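Local structure of thermophilic dibenzothiophene desulfurization enzyme C (Paenibacillus sp. A11-2, 5XDC) at residues E68-P71 / T72-A76; S82-A85 / S86-H89; H89-G92 / Y93-N97; T251-I254 / F255-Y259. The protein probably oxidises dibenzothiophene to its 5-oxide and 5,5-dioxide, using reduced FMN and molecular oxygen. One frame throughout, in Å; residues are numbered along the deposited sequence.

All four contacts are local, so none closes a long loop. Each joins neighbouring turns of one continuous piece of chain. Contact 1 forms the start of helix 70-83. Contact 2 lies where that helix gives way to helix 85-104, and contact 3 carries on along the latter. Contact 4 comes much later, on helix 247-276. They follow in series, contacts 2 and 3 overlapping at His-89 of the indole pocket; none nests or crosses. In space most of them touch; contacts 1 and 2 do not. Val-73 packs on Phe-95, and Tyr-74 on residues of contact 4. Leu-258 lies against Gly-88 and His-89, and Ser-96 probably hydrogen-bonds Thr-251. This ties the N-terminal helices to the C-terminal helical domain.

Contact 1: residues E68-P71 / T72-A76; sequences ESWP and TVYEA
Glu-68 and Thr-72 meet through a side-chain hydrogen bond at the start of helix 70-83. Thr-72 OG1 donates to Glu-68 OE1 over 2.7 Å. It comes from above the carboxylate plane, not within it. The Thr-72 hydroxyl lies beside its own backbone N (chi1 -63°), which turns it back toward the residues before the helix. Glu-68 is bent at its second torsion, and its carboxylate folds back onto the chain. There OE1 also takes the N-H of Ser-69 at 3.0 Å, through the anti lone pair. Two donors thus hold one oxygen. With an alanine here, the Thr-72 hydroxyl and the Ser-69 N-H would probably both lose this shared acceptor.

The backbone adds three helical bonds. Val-73 N donates to Ser-69 O (3.1 Å), Tyr-74 N to Trp-70 O (2.8 Å) and Glu-75 N to Pro-71 O (3.0 Å).

The apolar part lies around the ring system of Trp-70. Tyr-74 places CE2 3.7 Å from Trp-70 CE3, and the two ring planes are inclined at 34°. Val-73 lies alongside Trp-70 and brings CG1 to 4.0 Å from Trp-70 CZ3. Trp-324 meets the Trp-70 ring edge-to-face. Tyr-74 OH bonds Ile-250 O, and its ring stacks on His-257.

The whole is a helix N-terminus, with Ser-69 at the N-cap position and Pro-71 in the first turn, in the N-terminal helical domain of the acyl-CoA dehydrogenase fold.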
ATOM      1  N   GLU B  68      15.716 -19.611  32.060  1.00 18.61           N
ATOM      2  CA  GLU B  68      14.645 -19.510  31.086  1.00 17.14           C
ATOM      3  C   GLU B  68      15.214 -19.448  29.671  1.00 16.97           C
ATOM      4  O   GLU B  68      16.424 -19.513  29.449  1.00 18.70           O
ATOM      5  CB  GLU B  68      13.771 -18.302  31.404  1.00 18.12           C
ATOM      6  CG  GLU B  68      12.556 -18.643  32.207  1.00 20.91           C
ATOM      7  CD  GLU B  68      11.480 -19.347  31.376  1.00 28.50           C
ATOM      8  OE1 GLU B  68      11.697 -19.617  30.160  1.00 26.17           O
ATOM      9  OE2 GLU B  68      10.414 -19.620  31.949  1.00 28.76           O
ATOM     10  N   SER B  69      14.319 -19.326  28.688  1.00 17.80           N
ATOM     11  CA  SER B  69      14.662 -19.437  27.283  1.00 17.30           C
ATOM     12  C   SER B  69      14.441 -18.113  26.558  1.00 12.60           C
ATOM     13  O   SER B  69      13.732 -17.225  27.037  1.00 16.62           O
ATOM     14  CB  SER B  69      13.806 -20.513  26.615  1.00 19.13           C
ATOM     15  OG  SER B  69      12.452 -20.071  26.605  1.00 21.76           O
ATOM     16  N   TRP B  70      15.028 -18.025  25.373  1.00 16.58           N
ATOM     17  CA  TRP B  70      14.818 -16.846  24.533  1.00 17.49           C
ATOM     18  C   TRP B  70      13.352 -16.619  24.181  1.00 16.16           C
ATOM     19  O   TRP B  70      12.906 -15.456  24.233  1.00 15.82           O
ATOM     20  CB  TRP B  70      15.692 -16.963  23.283  1.00 15.45           C
ATOM     21  CG  TRP B  70      17.094 -16.512  23.500  1.00 15.95           C
ATOM     22  CD1 TRP B  70      18.214 -17.292  23.573  1.00 17.11           C
ATOM     23  CD2 TRP B  70      17.536 -15.159  23.670  1.00 15.46           C
ATOM     24  NE1 TRP B  70      19.321 -16.508  23.767  1.00 17.32           N
ATOM     25  CE2 TRP B  70      18.932 -15.196  23.843  1.00 18.03           C
ATOM     26  CE3 TRP B  70      16.882 -13.925  23.700  1.00 16.81           C
ATOM     27  CZ2 TRP B  70      19.690 -14.046  24.022  1.00 15.68           C
ATOM     28  CZ3 TRP B  70      17.638 -12.778  23.884  1.00 14.24           C
ATOM     29  CH2 TRP B  70      19.023 -12.848  24.058  1.00 12.26           C
ATOM     30  N   PRO B  71      12.545 -17.636  23.850  1.00 17.47           N
ATOM     31  CA  PRO B  71      11.103 -17.376  23.673  1.00 17.91           C
ATOM     32  C   PRO B  71      10.460 -16.608  24.824  1.00 20.14           C
ATOM     33  O   PRO B  71       9.681 -15.675  24.593  1.00 17.78           O
ATOM     34  CB  PRO B  71      10.529 -18.797  23.513  1.00 18.20           C
ATOM     35  CG  PRO B  71      11.613 -19.525  22.805  1.00 19.60           C
ATOM     36  CD  PRO B  71      12.907 -18.993  23.410  1.00 19.41           C
ATOM     37  N   THR B  72      10.777 -16.966  26.071  1.00 16.92           N
ATOM     38  CA  THR B  72      10.254 -16.238  27.219  1.00 13.96           C
ATOM     39  C   THR B  72      10.770 -14.801  27.255  1.00 13.66           C
ATOM     40  O   THR B  72      10.008 -13.864  27.527  1.00 17.36           O
ATOM     41  CB  THR B  72      10.632 -16.977  28.505  1.00 18.81           C
ATOM     42  OG1 THR B  72      10.010 -18.271  28.477  1.00 20.68           O
ATOM     43  CG2 THR B  72      10.162 -16.224  29.725  1.00 19.03           C
ATOM     44  N   VAL B  73      12.071 -14.621  27.038  1.00 15.36           N
ATOM     45  CA  VAL B  73      12.658 -13.283  27.006  1.00 14.95           C
ATOM     46  C   VAL B  73      11.955 -12.418  25.961  1.00 12.29           C
ATOM     47  O   VAL B  73      11.538 -11.292  26.244  1.00 13.69           O
ATOM     48  CB  VAL B  73      14.167 -13.376  26.724  1.00 16.95           C
ATOM     49  CG1 VAL B  73      14.757 -11.989  26.512  1.00 14.75           C
ATOM     50  CG2 VAL B  73      14.892 -14.104  27.867  1.00 18.05           C
ATOM     51  N   TYR B  74      11.835 -12.931  24.741  1.00 14.98           N
ATOM     52  CA  TYR B  74      11.222 -12.150  23.669  1.00 12.25           C
ATOM     53  C   TYR B  74       9.781 -11.772  24.004  1.00 13.27           C
ATOM     54  O   TYR B  74       9.352 -10.638  23.745  1.00 15.04           O
ATOM     55  CB  TYR B  74      11.298 -12.926  22.354  1.00 13.57           C
ATOM     56  CG  TYR B  74      12.668 -12.958  21.714  1.00 12.69           C
ATOM     57  CD1 TYR B  74      13.309 -11.778  21.336  1.00 14.10           C
ATOM     58  CD2 TYR B  74      13.323 -14.163  21.463  1.00 12.86           C
ATOM     59  CE1 TYR B  74      14.562 -11.793  20.741  1.00 13.06           C
ATOM     60  CE2 TYR B  74      14.561 -14.195  20.849  1.00 11.91           C
ATOM     61  CZ  TYR B  74      15.184 -13.008  20.489  1.00 11.75           C
ATOM     62  OH  TYR B  74      16.413 -13.037  19.895  1.00 13.54           O
ATOM     63  N   GLU B  75       9.002 -12.712  24.556  1.00 15.26           N
ATOM     64  CA  GLU B  75       7.620 -12.401  24.908  1.00 15.72           C
ATOM     65  C   GLU B  75       7.569 -11.326  25.984  1.00 13.19           C
ATOM     66  O   GLU B  75       6.723 -10.420  25.937  1.00 14.89           O
ATOM     67  CB  GLU B  75       6.900 -13.679  25.352  1.00 19.23           C
ATOM     68  CG  GLU B  75       5.432 -13.463  25.680  1.00 32.60           C
ATOM     69  CD  GLU B  75       4.630 -14.761  25.831  1.00 44.63           C
ATOM     70  OE1 GLU B  75       3.444 -14.665  26.207  1.00 50.79           O
ATOM     71  OE2 GLU B  75       5.170 -15.865  25.580  1.00 37.79           O
ATOM     72  N   ALA B  76       8.482 -11.402  26.961  1.00 12.75           N
ATOM     73  CA  ALA B  76       8.529 -10.405  28.024  1.00 12.30           C
ATOM     74  C   ALA B  76       8.919  -9.037  27.473  1.00 11.92           C
ATOM     75  O   ALA B  76       8.379  -8.013  27.905  1.00 14.73           O
ATOM     76  CB  ALA B  76       9.510 -10.834  29.117  1.00 14.32           C
TER

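Contact 2: residues S82-A85 / S86-H89; sequences SADA and SLGH
Asp-84 turns its carboxylate onto the helix that follows because CG lies anti to the backbone N (chi1 -178°). Leu-87 carries its CG beside its own N (chi1 -75°), which brings CG and CD1 against the carboxylate, the two side chains crossing at a slant. Asp-84 is the N-cap of helix 85-104. Its OD1 accepts the N-H of Leu-87 at 3.0 Å in a nearly straight bond that arrives from above the carboxylate plane. The other oxygen, OD2, has Leu-87 CD1 at 3.4 Å and forms a salt bridge with Arg-35.

Backbone bonds begin at once. Gly-88 N reaches Asp-84 O (2.9 Å) and His-89 N reaches Ala-85 O (2.9 Å). A water 2.7 Å from Ser-86 OG also donates weakly to Asp-84 OD1, and Ser-86 OG has a further partner in Gln-209 N.

Without the carboxylate, as with an alanine here, Leu-87 N would probably lose its capping acceptor and the Arg-35 charge this mate.

The carboxylate is buried, yet it faces a helix N-terminus and a guanidinium group. Both would tend to stabilise its negative charge, so Asp-84 is likely to be ionised.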
ATOM      1  N   SER B  82       4.966  -2.924  25.018  1.00 14.23           N
ATOM      2  CA  SER B  82       3.596  -2.515  24.737  1.00 15.08           C
ATOM      3  C   SER B  82       3.090  -1.499  25.747  1.00 16.18           C
ATOM      4  O   SER B  82       2.184  -0.726  25.424  1.00 16.41           O
ATOM      5  CB  SER B  82       2.670  -3.738  24.711  1.00 15.83           C
ATOM      6  OG  SER B  82       2.377  -4.218  26.016  1.00 16.13           O
ATOM      7  N   ALA B  83       3.653  -1.493  26.955  1.00 14.06           N
ATOM      8  CA  ALA B  83       3.305  -0.547  28.008  1.00 12.80           C
ATOM      9  C   ALA B  83       4.171   0.700  27.976  1.00 15.98           C
ATOM     10  O   ALA B  83       3.668   1.813  28.167  1.00 17.57           O
ATOM     11  CB  ALA B  83       3.452  -1.213  29.381  1.00 14.85           C
ATOM     12  N   ASP B  84       5.472   0.522  27.758  1.00 15.25           N
ATOM     13  CA  ASP B  84       6.433   1.619  27.812  1.00 13.42           C
ATOM     14  C   ASP B  84       7.573   1.219  26.888  1.00 12.58           C
ATOM     15  O   ASP B  84       8.344   0.310  27.216  1.00 14.15           O
ATOM     16  CB  ASP B  84       6.914   1.853  29.243  1.00 18.05           C
ATOM     17  CG  ASP B  84       7.885   3.010  29.360  1.00 15.08           C
ATOM     18  OD1 ASP B  84       8.748   3.160  28.472  1.00 14.98           O
ATOM     19  OD2 ASP B  84       7.790   3.753  30.366  1.00 17.06           O
ATOM     20  N   ALA B  85       7.659   1.864  25.722  1.00 12.31           N
ATOM     21  CA  ALA B  85       8.629   1.438  24.724  1.00 14.81           C
ATOM     22  C   ALA B  85      10.059   1.668  25.181  1.00 12.40           C
ATOM     23  O   ALA B  85      10.949   0.915  24.790  1.00 13.86           O
ATOM     24  CB  ALA B  85       8.374   2.155  23.393  1.00 12.19           C
ATOM     25  N   SER B  86      10.308   2.718  25.975  1.00 11.44           N
ATOM     26  CA  SER B  86      11.661   2.952  26.471  1.00 12.73           C
ATOM     27  C   SER B  86      12.078   1.860  27.438  1.00 11.24           C
ATOM     28  O   SER B  86      13.212   1.365  27.380  1.00 13.18           O
ATOM     29  CB  SER B  86      11.741   4.309  27.165  1.00 14.13           C
ATOM     30  OG  SER B  86      11.672   5.387  26.234  1.00 14.59           O
ATOM     31  N   LEU B  87      11.181   1.480  28.343  1.00 13.97           N
ATOM     32  CA  LEU B  87      11.509   0.410  29.274  1.00 13.86           C
ATOM     33  C   LEU B  87      11.631  -0.929  28.552  1.00 15.08           C
ATOM     34  O   LEU B  87      12.516  -1.723  28.870  1.00 14.19           O
ATOM     35  CB  LEU B  87      10.477   0.347  30.393  1.00 13.85           C
ATOM     36  CG  LEU B  87      10.612   1.471  31.428  1.00 19.44           C
ATOM     37  CD1 LEU B  87       9.398   1.548  32.343  1.00 26.33           C
ATOM     38  CD2 LEU B  87      11.882   1.274  32.249  1.00 20.65           C
ATOM     39  N   GLY B  88      10.783  -1.188  27.552  1.00 14.95           N
ATOM     40  CA  GLY B  88      10.984  -2.376  26.735  1.00 13.35           C
ATOM     41  C   GLY B  88      12.332  -2.378  26.034  1.00 12.77           C
ATOM     42  O   GLY B  88      13.030  -3.396  25.997  1.00 13.00           O
ATOM     43  N   HIS B  89      12.716  -1.233  25.465  1.00 12.39           N
ATOM     44  CA  HIS B  89      14.020  -1.077  24.833  1.00 11.86           C
ATOM     45  C   HIS B  89      15.152  -1.317  25.834  1.00 10.32           C
ATOM     46  O   HIS B  89      16.086  -2.073  25.558  1.00 13.34           O
ATOM     47  CB  HIS B  89      14.070   0.324  24.219  1.00 16.46           C
ATOM     48  CG  HIS B  89      15.419   0.786  23.790  1.00 18.98           C
ATOM     49  ND1 HIS B  89      15.641   1.302  22.533  1.00 32.06           N
ATOM     50  CD2 HIS B  89      16.585   0.925  24.464  1.00 18.23           C
ATOM     51  CE1 HIS B  89      16.901   1.685  22.432  1.00 34.20           C
ATOM     52  NE2 HIS B  89      17.498   1.456  23.587  1.00 24.14           N
TER
HETATM   53  O   HOH W   1       9.027   5.951  26.496  1.00 16.94           O

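Contact 3: residues H89-G92 / Y93-N97; sequences HLFG and YHFSN
His-89 and Tyr-93 stack one helical turn apart on helix 85-104, in the N-terminal helical domain of the acyl-CoA dehydrogenase fold. This is the tight part of the contact. The rings form an offset stack, with centroids 4.0 Å apart and planes at 18°. His-89 NE2 lies over the Tyr-93 face, 3.2 Å from Tyr-93 CD1. Tyr-93 has a chi1 of -94°, well off a staggered value, and this sets its ring under the imidazole. Indole touches His-89. Tyr-93 is an FMN-binding residue of this protein, though no flavin is bound to this chain here. Its hydroxyl is hydrogen-bonded with Glu-130 and His-385.

Phe-91 and Phe-95 meet less closely. The edge of Phe-95 is set against the face of Phe-91, with CE2 3.5 Å from Phe-91 CZ, and the centroids are 5.0 Å apart. This pair faces helix 70-83, where Val-73 and Ala-76 pack against it.

The contact has no solvent side, as all its touching residues are buried. Its looseness is in the backbone. Tyr-93 N bonds His-89 O firmly at 2.8 Å. The N-H of Phe-95, by contrast, is divided between two weak bonds, to Gly-92 O and, at 3.4 Å, to Phe-91 O. That same Phe-91 oxygen sits 3.2 Å from Phe-95 CD2.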
ATOM      1  N   HIS B  89      12.716  -1.233  25.465  1.00 12.39           N
ATOM      2  CA  HIS B  89      14.020  -1.077  24.833  1.00 11.86           C
ATOM      3  C   HIS B  89      15.152  -1.317  25.834  1.00 10.32           C
ATOM      4  O   HIS B  89      16.086  -2.073  25.558  1.00 13.34           O
ATOM      5  CB  HIS B  89      14.070   0.324  24.219  1.00 16.46           C
ATOM      6  CG  HIS B  89      15.419   0.786  23.790  1.00 18.98           C
ATOM      7  ND1 HIS B  89      15.641   1.302  22.533  1.00 32.06           N
ATOM      8  CD2 HIS B  89      16.585   0.925  24.464  1.00 18.23           C
ATOM      9  CE1 HIS B  89      16.901   1.685  22.432  1.00 34.20           C
ATOM     10  NE2 HIS B  89      17.498   1.456  23.587  1.00 24.14           N
ATOM     11  N   LEU B  90      15.076  -0.692  27.007  1.00 12.39           N
ATOM     12  CA  LEU B  90      16.145  -0.862  27.990  1.00 11.64           C
ATOM     13  C   LEU B  90      16.265  -2.322  28.396  1.00 11.88           C
ATOM     14  O   LEU B  90      17.365  -2.882  28.444  1.00 12.55           O
ATOM     15  CB  LEU B  90      15.884   0.014  29.216  1.00 14.61           C
ATOM     16  CG  LEU B  90      16.033   1.524  29.041  1.00 14.17           C
ATOM     17  CD1 LEU B  90      15.475   2.246  30.241  1.00 14.58           C
ATOM     18  CD2 LEU B  90      17.495   1.866  28.799  1.00 15.10           C
ATOM     19  N   PHE B  91      15.127  -2.940  28.686  1.00 13.74           N
ATOM     20  CA  PHE B  91      15.068  -4.350  29.055  1.00 14.23           C
ATOM     21  C   PHE B  91      15.595  -5.233  27.921  1.00 14.26           C
ATOM     22  O   PHE B  91      16.474  -6.079  28.127  1.00 14.83           O
ATOM     23  CB  PHE B  91      13.615  -4.652  29.429  1.00 13.55           C
ATOM     24  CG  PHE B  91      13.351  -6.052  29.919  1.00 13.06           C
ATOM     25  CD1 PHE B  91      13.695  -6.433  31.204  1.00 15.84           C
ATOM     26  CD2 PHE B  91      12.686  -6.956  29.109  1.00 13.95           C
ATOM     27  CE1 PHE B  91      13.424  -7.705  31.658  1.00 18.67           C
ATOM     28  CE2 PHE B  91      12.407  -8.246  29.564  1.00 18.58           C
ATOM     29  CZ  PHE B  91      12.763  -8.605  30.848  1.00 17.14           C
ATOM     30  N   GLY B  92      15.128  -4.998  26.691  1.00 11.70           N
ATOM     31  CA  GLY B  92      15.613  -5.783  25.559  1.00 12.94           C
ATOM     32  C   GLY B  92      17.108  -5.634  25.322  1.00 13.43           C
ATOM     33  O   GLY B  92      17.813  -6.621  25.076  1.00 13.86           O
ATOM     34  N   TYR B  93      17.620  -4.392  25.382  1.00 11.16           N
ATOM     35  CA  TYR B  93      19.034  -4.157  25.134  1.00 12.59           C
ATOM     36  C   TYR B  93      19.898  -4.818  26.197  1.00 14.33           C
ATOM     37  O   TYR B  93      21.019  -5.240  25.907  1.00 12.76           O
ATOM     38  CB  TYR B  93      19.335  -2.665  25.111  1.00 14.39           C
ATOM     39  CG  TYR B  93      19.303  -2.026  23.758  1.00 23.75           C
ATOM     40  CD1 TYR B  93      18.096  -1.693  23.152  1.00 25.54           C
ATOM     41  CD2 TYR B  93      20.477  -1.717  23.100  1.00 22.59           C
ATOM     42  CE1 TYR B  93      18.060  -1.082  21.908  1.00 24.89           C
ATOM     43  CE2 TYR B  93      20.457  -1.094  21.845  1.00 25.11           C
ATOM     44  CZ  TYR B  93      19.241  -0.781  21.254  1.00 24.94           C
ATOM     45  OH  TYR B  93      19.180  -0.165  20.009  1.00 23.50           O
ATOM     46  N   HIS B  94      19.402  -4.885  27.427  1.00 15.36           N
ATOM     47  CA  HIS B  94      20.098  -5.638  28.464  1.00 13.48           C
ATOM     48  C   HIS B  94      20.387  -7.060  27.992  1.00 14.88           C
ATOM     49  O   HIS B  94      21.503  -7.557  28.155  1.00 13.86           O
ATOM     50  CB  HIS B  94      19.266  -5.633  29.736  1.00 13.17           C
ATOM     51  CG  HIS B  94      19.677  -6.663  30.741  1.00 13.23           C
ATOM     52  ND1 HIS B  94      20.625  -6.423  31.714  1.00 14.60           N
ATOM     53  CD2 HIS B  94      19.245  -7.930  30.937  1.00 14.21           C
ATOM     54  CE1 HIS B  94      20.772  -7.508  32.456  1.00 15.68           C
ATOM     55  NE2 HIS B  94      19.950  -8.439  32.002  1.00 16.15           N
ATOM     56  N   PHE B  95      19.406  -7.713  27.367  1.00 13.83           N
ATOM     57  CA  PHE B  95      19.643  -9.071  26.882  1.00 14.30           C
ATOM     58  C   PHE B  95      20.517  -9.110  25.635  1.00 13.99           C
ATOM     59  O   PHE B  95      21.235 -10.095  25.424  1.00 14.28           O
ATOM     60  CB  PHE B  95      18.307  -9.784  26.656  1.00 14.10           C
ATOM     61  CG  PHE B  95      17.573 -10.037  27.935  1.00 13.30           C
ATOM     62  CD1 PHE B  95      18.022 -10.999  28.825  1.00 15.78           C
ATOM     63  CD2 PHE B  95      16.512  -9.245  28.306  1.00 12.56           C
ATOM     64  CE1 PHE B  95      17.369 -11.198  30.020  1.00 13.74           C
ATOM     65  CE2 PHE B  95      15.865  -9.432  29.498  1.00 18.61           C
ATOM     66  CZ  PHE B  95      16.299 -10.419  30.369  1.00 16.34           C
ATOM     67  N   SER B  96      20.497  -8.073  24.790  1.00 14.53           N
ATOM     68  CA  SER B  96      21.486  -7.995  23.721  1.00 13.24           C
ATOM     69  C   SER B  96      22.891  -7.919  24.296  1.00 11.94           C
ATOM     70  O   SER B  96      23.799  -8.627  23.845  1.00 12.59           O
ATOM     71  CB  SER B  96      21.217  -6.787  22.820  1.00 12.44           C
ATOM     72  OG  SER B  96      22.276  -6.594  21.903  1.00 12.88           O
ATOM     73  N   ASN B  97      23.080  -7.078  25.316  1.00 12.28           N
ATOM     74  CA  ASN B  97      24.379  -6.962  25.964  1.00 14.40           C
ATOM     75  C   ASN B  97      24.770  -8.279  26.622  1.00 13.15           C
ATOM     76  O   ASN B  97      25.908  -8.746  26.473  1.00 13.11           O
ATOM     77  CB  ASN B  97      24.352  -5.840  27.001  1.00 12.20           C
ATOM     78  CG  ASN B  97      24.048  -4.467  26.388  1.00 14.89           C
ATOM     79  OD1 ASN B  97      24.368  -4.212  25.231  1.00 17.59           O
ATOM     80  ND2 ASN B  97      23.438  -3.593  27.169  1.00 13.45           N
TER

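Contact 4: residues T251-I254 / F255-Y259; sequences TQLI and FTHLY
Leu-253 O is gripped twice by His-257. The ring ND1 donates at 2.8 Å and the backbone N at 3.1 Å, reaching the oxygen from opposite faces of the carbonyl plane. The oxygen lies in the plane of the imidazole, and the ND1 bond is almost straight, at 170°. This puts a proton on ND1 and fixes the turn of the ring. The imidazole CG stands beside the backbone N of its residue (chi1 -77°), which folds the ring back over the preceding turn. There His-257 CE1 touches Leu-253 CG at 3.7 Å.

One residue earlier the pattern recurs. Gln-252 O accepts from Thr-256 OG1 (2.9 Å) and from Thr-256 N (3.1 Å), again from opposite faces. The threonine hydroxyl thus finds its acceptor within the helix.

Phe-255 lies alongside Thr-251, pointing the same way. Thr-251 O sits over one face of the ring, toward the rim, and Thr-251 CG2 meets Phe-255 CZ at 3.5 Å. At the ring edge Gln-252 NE2 is 3.7 Å from Phe-255 CE2, the amide plane standing at 82° to the ring. Lys-345 and Asp-389 bind the two ends of that amide.

These side chains belong to helix 247-276, a buried helix of the acyl-CoA dehydrogenase C-terminal domain. Phe-255 adjoins Tyr-93, His-385 and His-388, so this turn probably forms part of the wall behind the indole pocket and the FMN site.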
ATOM      1  N   THR B 251      19.828  -9.937  18.388  1.00 13.36           N
ATOM      2  CA  THR B 251      19.562  -8.541  18.708  1.00 11.73           C
ATOM      3  C   THR B 251      18.535  -7.951  17.752  1.00 11.61           C
ATOM      4  O   THR B 251      17.664  -7.184  18.168  1.00 11.25           O
ATOM      5  CB  THR B 251      20.875  -7.763  18.672  1.00 13.39           C
ATOM      6  OG1 THR B 251      21.749  -8.256  19.700  1.00 14.70           O
ATOM      7  CG2 THR B 251      20.652  -6.258  18.903  1.00 11.58           C
ATOM      8  N   GLN B 252      18.624  -8.300  16.475  1.00 11.59           N
ATOM      9  CA  GLN B 252      17.647  -7.813  15.509  1.00 11.99           C
ATOM     10  C   GLN B 252      16.261  -8.377  15.798  1.00 14.81           C
ATOM     11  O   GLN B 252      15.256  -7.707  15.538  1.00 13.31           O
ATOM     12  CB  GLN B 252      18.131  -8.153  14.098  1.00 10.87           C
ATOM     13  CG  GLN B 252      19.338  -7.354  13.686  1.00 11.25           C
ATOM     14  CD  GLN B 252      18.967  -5.938  13.257  1.00 11.89           C
ATOM     15  OE1 GLN B 252      17.935  -5.734  12.627  1.00 12.66           O
ATOM     16  NE2 GLN B 252      19.798  -4.963  13.604  1.00 14.06           N
ATOM     17  N   LEU B 253      16.176  -9.571  16.391  1.00 12.46           N
ATOM     18  CA  LEU B 253      14.873 -10.084  16.809  1.00 13.44           C
ATOM     19  C   LEU B 253      14.381  -9.440  18.103  1.00 11.27           C
ATOM     20  O   LEU B 253      13.163  -9.335  18.310  1.00 12.57           O
ATOM     21  CB  LEU B 253      14.910 -11.611  16.944  1.00 13.50           C
ATOM     22  CG  LEU B 253      13.545 -12.289  17.012  1.00 13.43           C
ATOM     23  CD1 LEU B 253      12.764 -12.108  15.743  1.00 13.66           C
ATOM     24  CD2 LEU B 253      13.709 -13.783  17.283  1.00 14.82           C
ATOM     25  N   ILE B 254      15.291  -8.970  18.972  1.00 11.82           N
ATOM     26  CA  ILE B 254      14.880  -8.116  20.086  1.00 11.15           C
ATOM     27  C   ILE B 254      14.170  -6.875  19.553  1.00 10.96           C
ATOM     28  O   ILE B 254      13.081  -6.521  20.012  1.00 11.73           O
ATOM     29  CB  ILE B 254      16.090  -7.735  20.962  1.00 11.80           C
ATOM     30  CG1 ILE B 254      16.581  -8.955  21.741  1.00 14.94           C
ATOM     31  CG2 ILE B 254      15.736  -6.623  21.927  1.00 12.61           C
ATOM     32  CD1 ILE B 254      17.949  -8.750  22.411  1.00 13.34           C
ATOM     33  N   PHE B 255      14.783  -6.200  18.575  1.00 12.86           N
ATOM     34  CA  PHE B 255      14.161  -5.014  17.997  1.00 13.88           C
ATOM     35  C   PHE B 255      12.793  -5.351  17.419  1.00 10.83           C
ATOM     36  O   PHE B 255      11.824  -4.591  17.585  1.00 12.71           O
ATOM     37  CB  PHE B 255      15.056  -4.427  16.908  1.00 11.32           C
ATOM     38  CG  PHE B 255      16.440  -4.013  17.377  1.00 14.08           C
ATOM     39  CD1 PHE B 255      16.693  -3.759  18.705  1.00 14.32           C
ATOM     40  CD2 PHE B 255      17.472  -3.855  16.454  1.00 14.65           C
ATOM     41  CE1 PHE B 255      17.964  -3.362  19.126  1.00 18.50           C
ATOM     42  CE2 PHE B 255      18.743  -3.462  16.867  1.00 15.56           C
ATOM     43  CZ  PHE B 255      18.982  -3.215  18.209  1.00 16.79           C
ATOM     44  N   THR B 256      12.700  -6.487  16.724  1.00 11.57           N
ATOM     45  CA  THR B 256      11.436  -6.920  16.138  1.00 13.42           C
ATOM     46  C   THR B 256      10.340  -6.994  17.189  1.00 14.58           C
ATOM     47  O   THR B 256       9.208  -6.555  16.960  1.00 12.87           O
ATOM     48  CB  THR B 256      11.624  -8.281  15.466  1.00 12.47           C
ATOM     49  OG1 THR B 256      12.581  -8.175  14.417  1.00 12.24           O
ATOM     50  CG2 THR B 256      10.320  -8.791  14.865  1.00 16.68           C
ATOM     51  N   HIS B 257      10.658  -7.539  18.364  1.00 12.11           N
ATOM     52  CA  HIS B 257       9.670  -7.637  19.426  1.00 11.97           C
ATOM     53  C   HIS B 257       9.351  -6.286  20.074  1.00 12.34           C
ATOM     54  O   HIS B 257       8.246  -6.109  20.601  1.00 12.81           O
ATOM     55  CB  HIS B 257      10.162  -8.655  20.450  1.00 12.05           C
ATOM     56  CG  HIS B 257       9.969 -10.070  20.001  1.00 10.08           C
ATOM     57  ND1 HIS B 257      10.850 -10.713  19.158  1.00 14.02           N
ATOM     58  CD2 HIS B 257       8.958 -10.944  20.223  1.00 15.80           C
ATOM     59  CE1 HIS B 257      10.400 -11.930  18.900  1.00 13.46           C
ATOM     60  NE2 HIS B 257       9.254 -12.094  19.531  1.00 14.58           N
ATOM     61  N   LEU B 258      10.278  -5.322  20.051  1.00 12.54           N
ATOM     62  CA  LEU B 258       9.910  -3.962  20.431  1.00 12.30           C
ATOM     63  C   LEU B 258       8.820  -3.438  19.513  1.00 10.48           C
ATOM     64  O   LEU B 258       7.827  -2.862  19.975  1.00 12.78           O
ATOM     65  CB  LEU B 258      11.125  -3.032  20.361  1.00 13.30           C
ATOM     66  CG  LEU B 258      12.294  -3.313  21.309  1.00 15.02           C
ATOM     67  CD1 LEU B 258      13.374  -2.283  21.096  1.00 15.22           C
ATOM     68  CD2 LEU B 258      11.811  -3.310  22.761  1.00 14.39           C
ATOM     69  N   TYR B 259       8.980  -3.665  18.205  1.00 11.32           N
ATOM     70  CA  TYR B 259       8.025  -3.139  17.232  1.00 10.98           C
ATOM     71  C   TYR B 259       6.687  -3.852  17.339  1.00 14.07           C
ATOM     72  O   TYR B 259       5.632  -3.206  17.293  1.00 12.81           O
ATOM     73  CB  TYR B 259       8.598  -3.237  15.816  1.00 11.49           C
ATOM     74  CG  TYR B 259       9.985  -2.647  15.679  1.00 10.74           C
ATOM     75  CD1 TYR B 259      10.448  -1.662  16.546  1.00 12.38           C
ATOM     76  CD2 TYR B 259      10.828  -3.084  14.690  1.00 10.41           C
ATOM     77  CE1 TYR B 259      11.723  -1.168  16.436  1.00 12.87           C
ATOM     78  CE2 TYR B 259      12.111  -2.590  14.575  1.00 13.85           C
ATOM     79  CZ  TYR B 259      12.556  -1.642  15.466  1.00 12.05           C
ATOM     80  OH  TYR B 259      13.838  -1.173  15.329  1.00 13.35           O
TER